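Local coordinates for glycosyl transferase family 8 (Streptococcus pneumoniae, PDB 5GVV), which transfers galactose from UDP-galactose to the terminal glucose of the already glycosylated serine-rich repeat protein PsrP, the third step in its O-glycosylation, at residues A[5-10]-A[97-102]; A[55-60]-A[257-262]; A[128-133]-A[144-149]; A[283-288]-A[308-313]; A[287-292]-A[347-352]. One frame throughout, in Å; residues are numbered along the deposited sequence.

How the interactions relate
Interactions 1 and 3 belong to one mixed sheet, that of the GT-A domain: the strands of 97-102 and 144-149 are neighbours, and Val-102 O and Ile-148 N form a probable hydrogen bond. Interaction 3 is a buried backbone ladder, while interaction 1, at a strand's start, relies on apolar packing and one water. Interaction 2 touches interaction 1 through Lys-5 against Gly-59 and Gly-60, and packs a selenomethionine just past one helix onto another. Interactions 4 and 5 lie among loops following strands of a second, parallel sheet, their centres about 35 and 34 Å from that of interaction 1. They share Trp-287 and Cys-288; interaction 4 is partly buried and water-bridged, interaction 5 more buried and built on a histidine-carboxylate bond and a backbone bridge.

Interaction 1. Residues A[5-10]-A[97-102]; sequences KRAVVF and VTEDKV
Val-102 lays its CG2 methyl over the carbonyl oxygen of Ala-7, with CG2 3.4 Å from Ala-7 O, and spreads from there onto both of the small side chains that strand 6-11 turns toward it. The two strands, 6-11 and 101-105, run parallel at the middle of the Rossmann-like sheet of the GT-A fold, and this is where the second of them begins. With CG1 of Val-102 between the backbone N and the carbonyl carbon (chi1 60°), CG2 is left anti to the N and reaches across, 3.9 Å from Ala-7 CB and 3.8 Å from Val-9 CG1. Val-9 meets it with its own CG1.

Glu-99 comes at Ala-7 from another side. Its chain bends at chi2 (75°) and passes alongside the alanine methyl, so that CB, CG and CD all lie about as near to Ala-7 CB as the oxygen OE1 does, at 3.9 Å. The carboxylate's polar partners lie on the neighbouring strand 34-40: Tyr-37 OH bonds OE1, and Lys-35 makes a salt bridge with OE2. The aliphatic part of Glu-99 thus packs on one strand while its charged end ties to the next.

No direct hydrogen bond joins these two segments; direct pairing is made by Ala-7 with Leu-103. One step earlier a water bridges the strands, accepting from Ala-7 N at 3.3 Å and donating to Lys-101 O at 3.0 Å.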
# COMPACT_ATOMS: atom_id res chain seq x y z
N LYS A 5 13.07 24.23 -10.48
CA LYS A 5 12.75 23.02 -9.73
C LYS A 5 13.56 22.88 -8.44
O LYS A 5 14.75 23.21 -8.40
CB LYS A 5 12.97 21.77 -10.59
CG LYS A 5 11.96 21.56 -11.71
CD LYS A 5 12.18 20.18 -12.34
CE LYS A 5 11.24 19.93 -13.51
NZ LYS A 5 11.54 20.81 -14.68
N ARG A 6 12.91 22.38 -7.40
CA ARG A 6 13.57 22.13 -6.12
C ARG A 6 13.82 20.62 -5.95
O ARG A 6 12.88 19.83 -5.99
CB ARG A 6 12.74 22.67 -4.95
CG ARG A 6 12.70 24.21 -4.86
CD ARG A 6 11.67 24.83 -5.81
NE ARG A 6 10.31 24.40 -5.50
CZ ARG A 6 9.53 24.98 -4.59
NH1 ARG A 6 8.31 24.52 -4.36
NH2 ARG A 6 9.98 26.00 -3.88
N ALA A 7 15.08 20.24 -5.77
CA ALA A 7 15.46 18.83 -5.69
C ALA A 7 15.23 18.20 -4.31
O ALA A 7 15.69 18.73 -3.28
CB ALA A 7 16.90 18.64 -6.12
N VAL A 8 14.53 17.06 -4.29
CA VAL A 8 14.19 16.36 -3.06
C VAL A 8 14.43 14.86 -3.26
O VAL A 8 14.13 14.32 -4.32
CB VAL A 8 12.70 16.57 -2.70
CG1 VAL A 8 12.33 15.79 -1.44
CG2 VAL A 8 12.41 18.05 -2.51
N VAL A 9 14.99 14.19 -2.25
CA VAL A 9 15.26 12.76 -2.39
C VAL A 9 14.67 11.93 -1.25
O VAL A 9 14.82 12.27 -0.08
CB VAL A 9 16.78 12.47 -2.59
CG1 VAL A 9 17.61 13.08 -1.48
CG2 VAL A 9 17.03 10.98 -2.69
N PHE A 10 13.95 10.87 -1.62
CA PHE A 10 13.47 9.88 -0.65
C PHE A 10 14.20 8.56 -0.91
O PHE A 10 14.82 8.39 -1.97
CB PHE A 10 11.96 9.62 -0.80
CG PHE A 10 11.09 10.80 -0.45
CD1 PHE A 10 10.80 11.77 -1.40
CD2 PHE A 10 10.51 10.90 0.81
CE1 PHE A 10 9.99 12.85 -1.09
CE2 PHE A 10 9.69 11.98 1.13
CZ PHE A 10 9.43 12.95 0.17
N VAL A 97 21.90 12.23 -7.74
CA VAL A 97 21.44 13.62 -7.79
C VAL A 97 22.44 14.52 -8.51
O VAL A 97 23.63 14.49 -8.21
CB VAL A 97 21.17 14.16 -6.37
CG1 VAL A 97 20.58 15.56 -6.44
CG2 VAL A 97 20.22 13.22 -5.63
N THR A 98 21.95 15.31 -9.47
CA THR A 98 22.83 16.15 -10.29
C THR A 98 22.88 17.58 -9.78
O THR A 98 23.74 18.36 -10.19
CB THR A 98 22.36 16.16 -11.77
OG1 THR A 98 21.08 16.81 -11.86
CG2 THR A 98 22.24 14.75 -12.30
N GLU A 99 21.96 17.92 -8.89
CA GLU A 99 21.92 19.27 -8.33
C GLU A 99 22.97 19.45 -7.24
O GLU A 99 23.35 18.49 -6.56
CB GLU A 99 20.52 19.60 -7.80
CG GLU A 99 19.46 19.82 -8.89
CD GLU A 99 18.98 18.53 -9.53
OE1 GLU A 99 19.23 17.44 -8.98
OE2 GLU A 99 18.34 18.62 -10.60
N ASP A 100 23.44 20.68 -7.07
CA ASP A 100 24.47 20.96 -6.06
C ASP A 100 23.88 20.91 -4.65
O ASP A 100 24.60 20.64 -3.68
CB ASP A 100 25.15 22.30 -6.34
CG ASP A 100 25.86 22.33 -7.69
OD1 ASP A 100 26.27 21.25 -8.18
OD2 ASP A 100 26.00 23.44 -8.26
N LYS A 101 22.58 21.17 -4.53
CA LYS A 101 21.89 21.08 -3.24
C LYS A 101 20.61 20.26 -3.35
O LYS A 101 19.89 20.35 -4.35
CB LYS A 101 21.60 22.46 -2.65
CG LYS A 101 20.85 22.44 -1.33
CD LYS A 101 20.87 23.79 -0.61
CE LYS A 101 20.24 24.89 -1.44
NZ LYS A 101 19.99 26.12 -0.62
N VAL A 102 20.33 19.45 -2.33
CA VAL A 102 19.15 18.59 -2.33
C VAL A 102 18.65 18.35 -0.90
O VAL A 102 19.44 18.31 0.05
CB VAL A 102 19.43 17.26 -3.07
CG1 VAL A 102 20.56 16.49 -2.41
CG2 VAL A 102 18.17 16.40 -3.17
O HOH W 1 17.63 22.15 -5.03

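Interaction 2. Residues A[55-60]-A[257-262]; sequences LQEMGG and VILNEW
Leu-55 O receives two backbone N-H groups at the end of helix 45-57, one strongly from Gly-60 N at 2.7 Å and one weakly from Met-58 N, the residue that carries the contact with segment 257-262. A further bond, Gly-59 N to Gln-56 O at 2.9 Å, completes the turn, in which Gly-59 has positive phi. The chain has already left helical geometry at Met-58, whose side chain heads for helix 255-263.

Met-58 is a selenomethionine here. Its CG lies anti to the carbonyl carbon (chi1 -65°), and the extended chi2 (-178°) carries the selenium straight out to the indole of Trp-262; the bend at chi3 turns only the terminal methyl CE. SE is 3.4 Å from Trp-262 CD1 and 4.2 Å from the centre of the five-membered ring. The approach is oblique, 52° off the ring normal. The indole N-H is used on another helix, bonding Cys-28 O of helix 17-30, which would help fix the ring's orientation.

Two aliphatic groups of the same helix 255-263 also touch the side chain. Ile-258 CG2 meets the selenium at 4.0 Å, and Leu-259 CD2 meets Met-58 CG, 3.7 Å away, the side chains crossing at about a right angle. Glu-57 adds a looser touch, its OE1 beside the methyls of Leu-259.

Far from the nucleotide site, this is structural packing of two helical pieces: a Schellman motif closing one helix, beside a Met-aromatic contact onto the other.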
# COMPACT_ATOMS: atom_id res chain seq x y z
N LEU A 55 3.78 14.67 -10.90
CA LEU A 55 4.87 15.58 -10.56
C LEU A 55 5.11 16.57 -11.69
O LEU A 55 5.31 17.76 -11.45
CB LEU A 55 6.15 14.81 -10.25
CG LEU A 55 6.45 14.56 -8.77
CD1 LEU A 55 6.64 15.87 -8.04
CD2 LEU A 55 5.33 13.76 -8.12
N GLN A 56 5.08 16.08 -12.93
CA GLN A 56 5.29 16.94 -14.10
C GLN A 56 4.18 17.97 -14.27
O GLN A 56 4.43 19.12 -14.65
CB GLN A 56 5.43 16.08 -15.36
CG GLN A 56 6.69 15.20 -15.37
CD GLN A 56 6.77 14.31 -16.59
OE1 GLN A 56 5.81 14.19 -17.35
NE2 GLN A 56 7.92 13.68 -16.78
N GLU A 57 2.94 17.56 -13.99
CA GLU A 57 1.81 18.46 -14.10
C GLU A 57 1.89 19.58 -13.08
O GLU A 57 1.31 20.65 -13.27
CB GLU A 57 0.49 17.67 -13.97
CG GLU A 57 0.20 16.79 -15.18
CD GLU A 57 -1.05 15.94 -15.04
OE1 GLU A 57 -1.52 15.73 -13.90
OE2 GLU A 57 -1.57 15.48 -16.08
N MSE A 58 2.64 19.35 -12.04
CA MSE A 58 2.83 20.33 -10.99
C MSE A 58 4.16 21.08 -11.22
O MSE A 58 4.59 21.82 -10.36
CB MSE A 58 2.73 19.73 -9.59
CG MSE A 58 1.31 19.21 -9.30
SE MSE A 58 1.35 18.54 -7.44
CE MSE A 58 2.43 16.97 -7.33
N GLY A 59 4.76 20.89 -12.39
CA GLY A 59 5.98 21.59 -12.78
C GLY A 59 7.27 20.95 -12.29
O GLY A 59 8.30 21.62 -12.23
N GLY A 60 7.21 19.67 -11.96
CA GLY A 60 8.39 18.98 -11.45
C GLY A 60 8.67 17.69 -12.21
O GLY A 60 8.32 17.58 -13.38
N VAL A 257 -7.17 15.39 -5.45
CA VAL A 257 -7.31 16.53 -4.54
C VAL A 257 -6.09 17.44 -4.62
O VAL A 257 -6.21 18.67 -4.68
CB VAL A 257 -7.49 16.08 -3.07
CG1 VAL A 257 -7.39 17.28 -2.12
CG2 VAL A 257 -8.81 15.36 -2.89
N ILE A 258 -4.91 16.82 -4.61
CA ILE A 258 -3.65 17.57 -4.63
C ILE A 258 -3.49 18.33 -5.94
O ILE A 258 -3.16 19.52 -5.94
CB ILE A 258 -2.45 16.63 -4.41
CG1 ILE A 258 -2.57 15.93 -3.06
CG2 ILE A 258 -1.12 17.40 -4.53
CD1 ILE A 258 -1.57 14.81 -2.84
N LEU A 259 -3.74 17.65 -7.05
CA LEU A 259 -3.64 18.26 -8.37
C LEU A 259 -4.68 19.37 -8.56
O LEU A 259 -4.38 20.42 -9.13
CB LEU A 259 -3.79 17.20 -9.46
CG LEU A 259 -2.66 16.17 -9.52
CD1 LEU A 259 -3.06 14.98 -10.37
CD2 LEU A 259 -1.39 16.81 -10.06
N ASN A 260 -5.90 19.14 -8.07
CA ASN A 260 -6.97 20.14 -8.19
C ASN A 260 -6.67 21.46 -7.47
O ASN A 260 -7.07 22.53 -7.95
CB ASN A 260 -8.30 19.57 -7.68
CG ASN A 260 -9.39 20.62 -7.61
OD1 ASN A 260 -9.56 21.28 -6.58
ND2 ASN A 260 -10.11 20.79 -8.71
N GLU A 261 -6.00 21.39 -6.32
CA GLU A 261 -5.61 22.59 -5.59
C GLU A 261 -4.65 23.45 -6.41
O GLU A 261 -4.81 24.67 -6.50
CB GLU A 261 -4.97 22.22 -4.25
CG GLU A 261 -5.92 21.58 -3.26
CD GLU A 261 -6.78 22.59 -2.52
OE1 GLU A 261 -6.49 23.80 -2.61
OE2 GLU A 261 -7.75 22.16 -1.85
N TRP A 262 -3.64 22.80 -7.00
CA TRP A 262 -2.67 23.51 -7.83
C TRP A 262 -3.30 24.00 -9.13
O TRP A 262 -3.07 25.14 -9.53
CB TRP A 262 -1.46 22.61 -8.13
CG TRP A 262 -0.59 22.38 -6.92
CD1 TRP A 262 -0.39 21.20 -6.27
CD2 TRP A 262 0.17 23.37 -6.22
NE1 TRP A 262 0.46 21.39 -5.20
CE2 TRP A 262 0.82 22.71 -5.15
CE3 TRP A 262 0.38 24.74 -6.39
CZ2 TRP A 262 1.65 23.39 -4.26
CZ3 TRP A 262 1.21 25.41 -5.51
CH2 TRP A 262 1.84 24.73 -4.45

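Interaction 3. Residues A[128-133]-A[144-149]; sequences LAAARS and GVLLIN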
# COMPACT_ATOMS: atom_id res chain seq x y z
N LEU A 128 26.11 19.81 5.37
CA LEU A 128 24.66 19.67 5.45
C LEU A 128 24.03 20.57 6.51
O LEU A 128 24.74 21.23 7.28
CB LEU A 128 24.27 18.21 5.71
CG LEU A 128 24.67 17.55 7.04
CD1 LEU A 128 23.61 17.74 8.12
CD2 LEU A 128 24.96 16.07 6.84
N ALA A 129 22.70 20.58 6.53
CA ALA A 129 21.94 21.21 7.60
C ALA A 129 20.97 20.18 8.17
O ALA A 129 20.39 19.39 7.41
CB ALA A 129 21.17 22.42 7.09
N ALA A 130 20.79 20.17 9.49
CA ALA A 130 19.91 19.18 10.12
C ALA A 130 19.38 19.69 11.46
O ALA A 130 19.96 20.59 12.07
CB ALA A 130 20.66 17.87 10.31
N ALA A 131 18.27 19.11 11.91
CA ALA A 131 17.72 19.44 13.22
C ALA A 131 18.32 18.54 14.29
O ALA A 131 18.75 17.42 14.00
CB ALA A 131 16.19 19.29 13.22
N ARG A 132 18.34 19.02 15.54
CA ARG A 132 18.85 18.23 16.65
C ARG A 132 17.98 17.01 16.90
O ARG A 132 16.81 16.99 16.52
CB ARG A 132 18.93 19.08 17.91
CG ARG A 132 17.57 19.56 18.40
CD ARG A 132 17.70 20.58 19.53
NE ARG A 132 16.43 21.24 19.82
CZ ARG A 132 16.24 22.05 20.85
NH1 ARG A 132 17.22 22.28 21.71
NH2 ARG A 132 15.05 22.61 21.04
N SER A 133 18.55 16.01 17.56
CA SER A 133 17.83 14.78 17.85
C SER A 133 16.91 14.93 19.06
O SER A 133 17.36 15.28 20.16
CB SER A 133 18.81 13.62 18.07
OG SER A 133 18.14 12.44 18.46
N GLY A 144 16.75 12.19 9.59
CA GLY A 144 15.56 12.03 8.77
C GLY A 144 15.25 13.21 7.87
O GLY A 144 14.44 13.10 6.94
N VAL A 145 15.87 14.36 8.14
CA VAL A 145 15.71 15.53 7.29
C VAL A 145 17.07 16.17 7.09
O VAL A 145 17.64 16.75 8.03
CB VAL A 145 14.76 16.58 7.91
CG1 VAL A 145 14.70 17.83 7.03
CG2 VAL A 145 13.37 16.00 8.12
N LEU A 146 17.61 16.07 5.88
CA LEU A 146 18.95 16.58 5.62
C LEU A 146 18.96 17.51 4.42
O LEU A 146 18.67 17.08 3.29
CB LEU A 146 19.93 15.43 5.40
CG LEU A 146 20.11 14.47 6.57
CD1 LEU A 146 21.00 13.31 6.20
CD2 LEU A 146 20.70 15.21 7.75
N LEU A 147 19.27 18.78 4.65
CA LEU A 147 19.57 19.68 3.56
C LEU A 147 21.03 19.44 3.19
O LEU A 147 21.93 19.76 3.97
CB LEU A 147 19.35 21.14 3.95
CG LEU A 147 19.46 22.09 2.77
CD1 LEU A 147 18.60 21.60 1.61
CD2 LEU A 147 19.07 23.50 3.16
N ILE A 148 21.26 18.88 2.01
CA ILE A 148 22.57 18.33 1.68
C ILE A 148 23.35 19.14 0.64
O ILE A 148 22.81 19.50 -0.41
CB ILE A 148 22.42 16.87 1.19
CG1 ILE A 148 21.95 15.98 2.34
CG2 ILE A 148 23.72 16.35 0.60
CD1 ILE A 148 21.53 14.57 1.92
N ASN A 149 24.61 19.44 0.95
CA ASN A 149 25.52 20.04 -0.01
C ASN A 149 26.03 18.93 -0.94
O ASN A 149 27.11 18.39 -0.74
CB ASN A 149 26.69 20.69 0.73
CG ASN A 149 27.58 21.53 -0.18
OD1 ASN A 149 27.65 21.32 -1.39
ND2 ASN A 149 28.27 22.50 0.42
O HOH W 2 17.34 16.85 10.75
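Strands 128-131 and 145-149 run antiparallel, their directions 168° apart, and Ala-129 with Leu-147 forms the hydrogen-bonded pair. Ala-129 N gives to Leu-147 O at 2.8 Å and Leu-147 N gives to Ala-129 O at 3.0 Å. Leu-128 with Ile-148 is the adjoining non-hydrogen-bonded pair. Beyond the ladder, towards Ala-131, the strands part enough to admit a water, which accepts from Ala-131 N and donates to Val-145 O, each at 2.7 Å, and so continues the pairing.

On one face Ala-129 CB lies against Leu-147 CB, 3.8 Å apart, the methyl meeting the base of the leucine. On the other face Leu-146 CD2 rests against both Ala-130 CB at 3.7 Å and Leu-128 CD1 at 3.9 Å, the three methyls forming a compact triangle. The Leu-128 to Leu-146 contact is diagonal: Leu-128 has its CG between the backbone N and the carbonyl carbon (chi1 65°), and from there its CD1 reaches the leucine two places along from its cross-strand partner, Ile-148. Trp-153 of the following helix packs on both Leu-128 and Ile-148.

Asn-149 is the N-cap of helix 150-155, its OD1 accepting from Lys-152 N. At the other end the side chain of Val-145 lies about 8 Å from the bound manganese and near Asp-106 and Asp-108, the metal-binding DxD aspartates. An antiparallel strand set beside the parallel ones, close to the DxD site, belongs to the GT-A fold.

Interaction 4. Residues A[283-288]-A[308-313]; sequences LTNSWC and AYTNMA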
# COMPACT_ATOMS: atom_id res chain seq x y z
N LEU A 283 14.50 -12.13 -26.99
CA LEU A 283 14.59 -13.24 -26.05
C LEU A 283 16.06 -13.53 -25.82
O LEU A 283 16.79 -13.84 -26.77
CB LEU A 283 13.89 -14.48 -26.63
CG LEU A 283 14.10 -15.83 -25.94
CD1 LEU A 283 13.29 -15.92 -24.65
CD2 LEU A 283 13.73 -16.97 -26.88
N THR A 284 16.51 -13.42 -24.58
CA THR A 284 17.90 -13.68 -24.25
C THR A 284 18.02 -14.74 -23.17
O THR A 284 17.09 -14.93 -22.38
CB THR A 284 18.59 -12.39 -23.74
OG1 THR A 284 19.96 -12.67 -23.41
CG2 THR A 284 17.88 -11.86 -22.49
N ASN A 285 19.14 -15.44 -23.12
CA ASN A 285 19.45 -16.27 -21.97
C ASN A 285 20.68 -15.71 -21.26
O ASN A 285 21.06 -16.17 -20.18
CB ASN A 285 19.66 -17.73 -22.37
CG ASN A 285 19.43 -18.69 -21.22
OD1 ASN A 285 20.37 -19.29 -20.70
ND2 ASN A 285 18.17 -18.82 -20.81
N SER A 286 21.28 -14.69 -21.87
CA SER A 286 22.51 -14.09 -21.36
C SER A 286 22.26 -12.69 -20.80
O SER A 286 21.22 -12.09 -21.06
CB SER A 286 23.56 -14.02 -22.48
OG SER A 286 23.09 -13.26 -23.58
N TRP A 287 23.23 -12.18 -20.04
CA TRP A 287 23.12 -10.85 -19.45
C TRP A 287 23.28 -9.76 -20.50
O TRP A 287 22.67 -8.70 -20.39
CB TRP A 287 24.15 -10.67 -18.34
CG TRP A 287 25.56 -10.71 -18.83
CD1 TRP A 287 26.33 -11.82 -19.00
CD2 TRP A 287 26.37 -9.60 -19.21
NE1 TRP A 287 27.57 -11.47 -19.47
CE2 TRP A 287 27.62 -10.10 -19.61
CE3 TRP A 287 26.16 -8.21 -19.26
CZ2 TRP A 287 28.66 -9.28 -20.05
CZ3 TRP A 287 27.19 -7.40 -19.70
CH2 TRP A 287 28.42 -7.93 -20.09
N CYS A 288 24.10 -10.01 -21.51
CA CYS A 288 24.40 -8.96 -22.48
C CYS A 288 23.46 -8.94 -23.67
O CYS A 288 23.55 -9.77 -24.58
CB CYS A 288 25.85 -9.01 -22.96
SG CYS A 288 26.33 -7.51 -23.85
N ALA A 308 13.37 -13.66 -20.80
CA ALA A 308 14.31 -14.75 -20.54
C ALA A 308 13.53 -15.90 -19.93
O ALA A 308 12.45 -15.70 -19.38
CB ALA A 308 15.42 -14.30 -19.61
N TYR A 309 14.09 -17.11 -20.03
CA TYR A 309 13.44 -18.30 -19.48
C TYR A 309 14.01 -18.63 -18.11
O TYR A 309 13.71 -19.67 -17.54
CB TYR A 309 13.65 -19.49 -20.42
CG TYR A 309 12.92 -19.42 -21.75
CD1 TYR A 309 11.86 -18.54 -21.95
CD2 TYR A 309 13.30 -20.23 -22.82
CE1 TYR A 309 11.19 -18.48 -23.17
CE2 TYR A 309 12.64 -20.17 -24.04
CZ TYR A 309 11.59 -19.30 -24.21
OH TYR A 309 10.93 -19.24 -25.42
N THR A 310 14.84 -17.74 -17.58
CA THR A 310 15.58 -18.02 -16.36
C THR A 310 15.80 -16.74 -15.57
O THR A 310 15.32 -15.67 -15.96
CB THR A 310 16.95 -18.66 -16.70
OG1 THR A 310 17.72 -18.85 -15.50
CG2 THR A 310 17.72 -17.76 -17.64
N ASN A 311 16.52 -16.84 -14.45
CA ASN A 311 16.89 -15.66 -13.66
C ASN A 311 17.72 -14.69 -14.50
O ASN A 311 18.47 -15.12 -15.37
CB ASN A 311 17.68 -16.06 -12.42
CG ASN A 311 16.80 -16.67 -11.34
OD1 ASN A 311 15.70 -16.20 -11.08
ND2 ASN A 311 17.30 -17.72 -10.70
N MSE A 312 17.61 -13.40 -14.22
CA MSE A 312 18.35 -12.40 -14.99
C MSE A 312 19.43 -11.73 -14.15
O MSE A 312 19.29 -11.57 -12.94
CB MSE A 312 17.40 -11.34 -15.56
CG MSE A 312 16.55 -11.79 -16.75
SE MSE A 312 15.37 -10.32 -17.21
CE MSE A 312 14.66 -10.95 -18.91
N ALA A 313 20.51 -11.33 -14.82
CA ALA A 313 21.60 -10.63 -14.16
C ALA A 313 21.20 -9.19 -13.82
O ALA A 313 20.24 -8.66 -14.39
CB ALA A 313 22.83 -10.63 -15.04
O HOH W 3 16.28 -17.41 -21.28
O HOH W 4 19.07 -14.25 -18.56
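Leu-283, Tyr-309 and Asn-285 bury more surface here than any other residues, in a contact that joins the loops leaving strands 278-283 and 302-307, neighbours in a parallel sheet of Rossmann-like order. Leu-283 places CD1 over one face of the Tyr-309 ring. The methyl is 4.0 Å from the ring centre and 24° off the normal, a CH-pi contact shifted toward the CE1 side of the ring, where CD1 and CE1 are 3.6 Å apart. CD2 lies further along, near the hydroxyl end. The leucine's CG stands anti to the backbone N (chi1 168°), and its branches reach the ring crosswise. Leu-336 of helix 333-342 packs against both partners.

Asn-285 approaches the second loop with its amide nitrogen: ND2 sits 3.4 Å from Thr-310 CG2, an amide against a methyl and no hydrogen bond. A water lies between the loops and is the donor to Thr-284 O at 2.8 Å; it also lies by Asn-285 ND2 and Tyr-309 N, but so close that those two distances are doubtful. Thr-284 O additionally receives the CA-H of Ala-308.

Within the first loop, Thr-284 OG1 donates to Ser-286 O at 2.7 Å, a bond that closes the loop on itself just before Trp-287. The indole itself turns from the second loop, and the touch on the N-cap residue of helix 314-317 is made by Trp-287 CB, 3.6 Å from Ala-313 CB.

Interaction 5. Residues A[287-292]-A[347-352]; sequences WCVEKI and LDLNHD
Glu-290 extends CG away from its backbone N (chi1 -177°) and then bends at chi2 (72°), and this bend swings its carboxylate to the edge of the His-351 imidazole. His-351 NE2 donates to Glu-290 OE1 at 2.7 Å, in a nearly straight bond that lies in the ring plane. The carboxylate itself is turned 72° to the ring. Its other oxygen, OE2, is held by Lys-291 NZ in a salt bridge of 2.8 Å, and Asn-374 adds a weak bond to OE1, so both oxygens of this buried acid are engaged.

The backbones meet just behind: Glu-290 N points almost straight at Leu-349 O, 3.0 Å away, from above the carbonyl plane, giving the single bridge between Val-289 and Asn-350. Beside it Val-289 CG1 packs on Leu-349 CB at 3.6 Å. Cys-288 meets the imidazole at the atom next to NE2: its O lies at the ring edge 3.5 Å from His-351 CD2, and its SG 3.7 Å from the same carbon, obliquely to the ring.

The contact joins the end of strand 345-348 to the loop after strand 278-283, where a type II turn from Val-289 leads into helix 292-298. This is a structural site, away from the nucleotide. With a carboxylate accepting the NE2 hydrogen bond, the imidazole would probably be fixed as an NE2 donor and biased toward its charged form, while Lys-291 balances the acid's charge and probably tempers that shift.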
# COMPACT_ATOMS: atom_id res chain seq x y z
N TRP A 287 23.23 -12.18 -20.04
CA TRP A 287 23.12 -10.85 -19.45
C TRP A 287 23.28 -9.76 -20.50
O TRP A 287 22.67 -8.70 -20.39
CB TRP A 287 24.15 -10.67 -18.34
CG TRP A 287 25.56 -10.71 -18.83
CD1 TRP A 287 26.33 -11.82 -19.00
CD2 TRP A 287 26.37 -9.60 -19.21
NE1 TRP A 287 27.57 -11.47 -19.47
CE2 TRP A 287 27.62 -10.10 -19.61
CE3 TRP A 287 26.16 -8.21 -19.26
CZ2 TRP A 287 28.66 -9.28 -20.05
CZ3 TRP A 287 27.19 -7.40 -19.70
CH2 TRP A 287 28.42 -7.93 -20.09
N CYS A 288 24.10 -10.01 -21.51
CA CYS A 288 24.40 -8.96 -22.48
C CYS A 288 23.46 -8.94 -23.67
O CYS A 288 23.55 -9.77 -24.58
CB CYS A 288 25.85 -9.01 -22.96
SG CYS A 288 26.33 -7.51 -23.85
N VAL A 289 22.55 -7.98 -23.64
CA VAL A 289 21.73 -7.63 -24.79
C VAL A 289 22.42 -6.41 -25.38
O VAL A 289 22.55 -5.38 -24.71
CB VAL A 289 20.29 -7.31 -24.36
CG1 VAL A 289 19.42 -6.98 -25.55
CG2 VAL A 289 19.70 -8.48 -23.58
N GLU A 290 22.91 -6.54 -26.62
CA GLU A 290 23.78 -5.53 -27.22
C GLU A 290 23.15 -4.14 -27.31
O GLU A 290 22.13 -3.95 -27.95
CB GLU A 290 24.24 -5.97 -28.62
CG GLU A 290 25.22 -5.01 -29.28
CD GLU A 290 26.59 -5.03 -28.64
OE1 GLU A 290 27.02 -6.12 -28.20
OE2 GLU A 290 27.23 -3.96 -28.56
N LYS A 291 23.79 -3.19 -26.63
CA LYS A 291 23.40 -1.78 -26.68
C LYS A 291 21.99 -1.47 -26.17
O LYS A 291 21.45 -0.40 -26.49
CB LYS A 291 23.56 -1.24 -28.11
CG LYS A 291 25.00 -1.18 -28.58
CD LYS A 291 25.80 -0.20 -27.74
CE LYS A 291 27.22 -0.04 -28.28
NZ LYS A 291 27.98 -1.31 -28.27
N ILE A 292 21.41 -2.37 -25.38
CA ILE A 292 20.02 -2.18 -24.92
C ILE A 292 19.82 -0.91 -24.08
O ILE A 292 18.79 -0.22 -24.22
CB ILE A 292 19.47 -3.44 -24.18
CG1 ILE A 292 17.97 -3.28 -23.89
CG2 ILE A 292 20.22 -3.70 -22.88
CD1 ILE A 292 17.14 -3.02 -25.14
N LEU A 347 14.14 -7.73 -32.16
CA LEU A 347 15.53 -7.29 -32.11
C LEU A 347 16.44 -8.44 -31.69
O LEU A 347 16.44 -8.84 -30.51
CB LEU A 347 15.69 -6.12 -31.13
CG LEU A 347 14.86 -4.85 -31.36
CD1 LEU A 347 15.17 -3.80 -30.30
CD2 LEU A 347 15.10 -4.30 -32.74
N ASP A 348 17.20 -8.97 -32.64
CA ASP A 348 18.12 -10.06 -32.37
C ASP A 348 19.40 -9.50 -31.77
O ASP A 348 20.39 -9.32 -32.48
CB ASP A 348 18.42 -10.83 -33.66
CG ASP A 348 18.93 -12.23 -33.40
OD1 ASP A 348 19.08 -12.60 -32.21
OD2 ASP A 348 19.18 -12.95 -34.39
N LEU A 349 19.39 -9.25 -30.46
CA LEU A 349 20.49 -8.54 -29.81
C LEU A 349 21.26 -9.40 -28.81
O LEU A 349 22.27 -8.95 -28.26
CB LEU A 349 19.97 -7.29 -29.10
CG LEU A 349 19.10 -6.34 -29.92
CD1 LEU A 349 18.67 -5.15 -29.08
CD2 LEU A 349 19.84 -5.89 -31.16
N ASN A 350 20.80 -10.62 -28.56
CA ASN A 350 21.39 -11.47 -27.53
C ASN A 350 22.65 -12.20 -28.02
O ASN A 350 22.71 -12.64 -29.17
CB ASN A 350 20.36 -12.48 -27.02
CG ASN A 350 19.73 -13.28 -28.13
OD1 ASN A 350 19.18 -12.72 -29.08
ND2 ASN A 350 19.82 -14.60 -28.04
N HIS A 351 23.62 -12.35 -27.13
CA HIS A 351 24.95 -12.83 -27.50
C HIS A 351 25.18 -14.35 -27.48
O HIS A 351 26.01 -14.86 -28.23
CB HIS A 351 26.02 -12.13 -26.66
CG HIS A 351 26.49 -10.83 -27.24
ND1 HIS A 351 27.43 -10.76 -28.24
CD2 HIS A 351 26.15 -9.55 -26.95
CE1 HIS A 351 27.65 -9.50 -28.55
NE2 HIS A 351 26.88 -8.74 -27.79
N ASP A 352 24.48 -15.09 -26.62
CA ASP A 352 24.75 -16.52 -26.57
C ASP A 352 24.00 -17.31 -27.64
O ASP A 352 23.41 -16.72 -28.55
CB ASP A 352 24.49 -17.10 -25.18
CG ASP A 352 25.52 -18.15 -24.79
OD1 ASP A 352 25.40 -19.31 -25.24
OD2 ASP A 352 26.46 -17.80 -24.04